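Local coordinates for PA0821 (Pseudomonas aeruginosa, PDB 7DRG), which probably acts as the immunity protein (antitoxin) that neutralises a putative VRR-NUC domain effector of the type VI secretion system, at residues Q94-R97 / E98-A102. Residues are numbered along the deposited sequence; the frame is centred on the assembly and turned at random.
Sequences QPLR and EMMGA
The carbonyl oxygen of Pro-95 takes two amide protons at the start of the short helix 96-101. Met-99 N reaches Pro-95 O at 3.1 Å in a fairly straight bond. Glu-98 N, at 2.9 Å from the same Pro-95 O, makes a weak bond, bent to 127°. At the N-cap position Pro-95 serves the first turn through its backbone carbonyl. The next bond, Met-100 N to Leu-96 O, is as straight as the first, whereas Gly-101 N approaches Arg-97 O from above the carbonyl plane, 37° out of it.

Two selenomethionines, Met-99 and Met-100, three and four residues on from Leu-96, pack against it differently. Met-99 runs extended to its selenium and then folds at the last torsion (chi3 -72°), which brings CE back against the backbone of Gln-94 and Leu-96; there CE lies 3.3 Å from Gln-94 O and 4.0 Å from CD1 of Leu-96, the two side chains crossing at about a right angle. Met-100 instead lies alongside Leu-96, pointing the same way, its CG 4.1 Å from Leu-96 CG. The exposed side chain of Gln-94 crosses those of Met-99 and Glu-98 at a slant, its OE1 3.8 Å from Met-99 CG and its NE2 3.8 Å from Glu-98 CG.

The buried face, formed by Leu-96, Met-99 and Met-100, rests on strand 109-114 through Phe-111, Tyr-113 and Leu-109. Arg-97, in a salt bridge with Asp-63, ties the same turn to helix 52-69, whose Phe-62 also touches Leu-96.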
ATOM      1  N   GLN B  94      23.811  25.726  21.337  1.00 25.20           N
ATOM      2  CA  GLN B  94      24.350  27.034  21.009  1.00 24.22           C
ATOM      3  C   GLN B  94      23.601  27.614  19.814  1.00 22.44           C
ATOM      4  O   GLN B  94      23.026  26.871  19.015  1.00 23.41           O
ATOM      5  CB  GLN B  94      25.831  26.926  20.669  1.00 26.17           C
ATOM      6  CG  GLN B  94      26.711  26.425  21.793  1.00 30.41           C
ATOM      7  CD  GLN B  94      28.147  26.251  21.349  1.00 46.65           C
ATOM      8  OE1 GLN B  94      28.472  25.318  20.614  1.00 54.52           O
ATOM      9  NE2 GLN B  94      29.012  27.163  21.774  1.00 56.97           N
ATOM     10  N   PRO B  95      23.593  28.939  19.664  1.00 22.71           N
ATOM     11  CA  PRO B  95      23.040  29.533  18.444  1.00 21.58           C
ATOM     12  C   PRO B  95      23.728  28.975  17.211  1.00 24.40           C
ATOM     13  O   PRO B  95      24.925  28.678  17.223  1.00 23.40           O
ATOM     14  CB  PRO B  95      23.332  31.029  18.612  1.00 23.97           C
ATOM     15  CG  PRO B  95      23.359  31.221  20.082  1.00 22.78           C
ATOM     16  CD  PRO B  95      23.977  29.964  20.648  1.00 24.68           C
ATOM     17  N   LEU B  96      22.949  28.829  16.137  1.00 22.54           N
ATOM     18  CA  LEU B  96      23.505  28.295  14.898  1.00 18.88           C
ATOM     19  C   LEU B  96      24.685  29.132  14.414  1.00 23.91           C
ATOM     20  O   LEU B  96      25.694  28.578  13.970  1.00 24.27           O
ATOM     21  CB  LEU B  96      22.413  28.203  13.824  1.00 20.12           C
ATOM     22  CG  LEU B  96      22.824  27.556  12.505  1.00 19.30           C
ATOM     23  CD1 LEU B  96      23.331  26.144  12.762  1.00 21.01           C
ATOM     24  CD2 LEU B  96      21.646  27.516  11.540  1.00 20.62           C
ATOM     25  N   ARG B  97      24.598  30.464  14.527  1.00 23.15           N
ATOM     26  CA  ARG B  97      25.712  31.311  14.099  1.00 24.24           C
ATOM     27  C   ARG B  97      26.978  31.038  14.903  1.00 30.07           C
ATOM     28  O   ARG B  97      28.091  31.186  14.382  1.00 28.31           O
ATOM     29  CB  ARG B  97      25.332  32.789  14.219  1.00 25.31           C
ATOM     30  CG  ARG B  97      24.285  33.236  13.208  1.00 29.55           C
ATOM     31  CD  ARG B  97      23.748  34.637  13.504  1.00 35.02           C
ATOM     32  NE  ARG B  97      22.471  34.866  12.831  1.00 32.84           N
ATOM     33  CZ  ARG B  97      22.356  35.307  11.590  1.00 35.51           C
ATOM     34  NH1 ARG B  97      23.446  35.572  10.886  1.00 43.43           N
ATOM     35  NH2 ARG B  97      21.149  35.476  11.070  1.00 27.31           N
ATOM     36  N   GLU B  98      26.833  30.647  16.170  1.00 21.82           N
ATOM     37  CA  GLU B  98      28.005  30.360  16.985  1.00 24.34           C
ATOM     38  C   GLU B  98      28.654  29.048  16.564  1.00 28.26           C
ATOM     39  O   GLU B  98      29.883  28.943  16.519  1.00 27.82           O
ATOM     40  CB  GLU B  98      27.617  30.338  18.465  1.00 27.32           C
ATOM     41  CG  GLU B  98      28.784  30.193  19.441  1.00 35.83           C
ATOM     42  CD  GLU B  98      29.606  31.468  19.625  1.00 40.26           C
ATOM     43  OE1 GLU B  98      29.120  32.575  19.310  1.00 34.29           O
ATOM     44  OE2 GLU B  98      30.755  31.352  20.101  1.00 47.67           O
HETATM   45  N   MSE B  99      27.848  28.043  16.237  1.00 24.50           N
HETATM   46  CA  MSE B  99      28.391  26.763  15.803  1.00 24.03           C
HETATM   47  C   MSE B  99      29.043  26.899  14.428  1.00 28.35           C
HETATM   48  O   MSE B  99      30.105  26.323  14.179  1.00 29.56           O
HETATM   49  CB  MSE B  99      27.297  25.695  15.794  1.00 23.38           C
HETATM   50  CG  MSE B  99      26.875  25.291  17.194  1.00 23.72           C
HETATM   51 SE   MSE B  99      25.530  23.880  17.176  1.00 33.79          SE
HETATM   52  CE  MSE B  99      24.002  24.931  16.537  1.00 20.94           C
HETATM   53  N   MSE B 100      28.441  27.701  13.566  1.00 25.45           N
HETATM   54  CA  MSE B 100      29.037  27.881  12.225  1.00 28.75           C
HETATM   55  C   MSE B 100      30.334  28.689  12.352  1.00 34.85           C
HETATM   56  O   MSE B 100      31.228  28.490  11.549  1.00 34.93           O
HETATM   57  CB  MSE B 100      28.058  28.614  11.308  1.00 31.39           C
HETATM   58  CG  MSE B 100      26.715  27.971  11.179  1.00 39.37           C
HETATM   59 SE   MSE B 100      26.250  27.911   9.290  0.55 32.95          SE
HETATM   60  CE  MSE B 100      27.622  26.644   9.048  1.00 23.20           C
ATOM     61  N   GLY B 101      30.406  29.586  13.330  1.00 33.71           N
ATOM     62  CA  GLY B 101      31.605  30.392  13.488  1.00 34.70           C
ATOM     63  C   GLY B 101      32.828  29.607  13.908  1.00 42.05           C
ATOM     64  O   GLY B 101      33.954  30.082  13.721  1.00 48.34           O
ATOM     65  N   ALA B 102      32.632  28.427  14.490  1.00 33.91           N
ATOM     66  CA  ALA B 102      33.730  27.541  14.841  1.00 36.87           C
ATOM     67  C   ALA B 102      34.197  26.695  13.666  1.00 40.75           C
ATOM     68  O   ALA B 102      35.054  25.820  13.850  1.00 40.70           O
ATOM     69  CB  ALA B 102      33.317  26.631  16.001  1.00 41.70           C
TER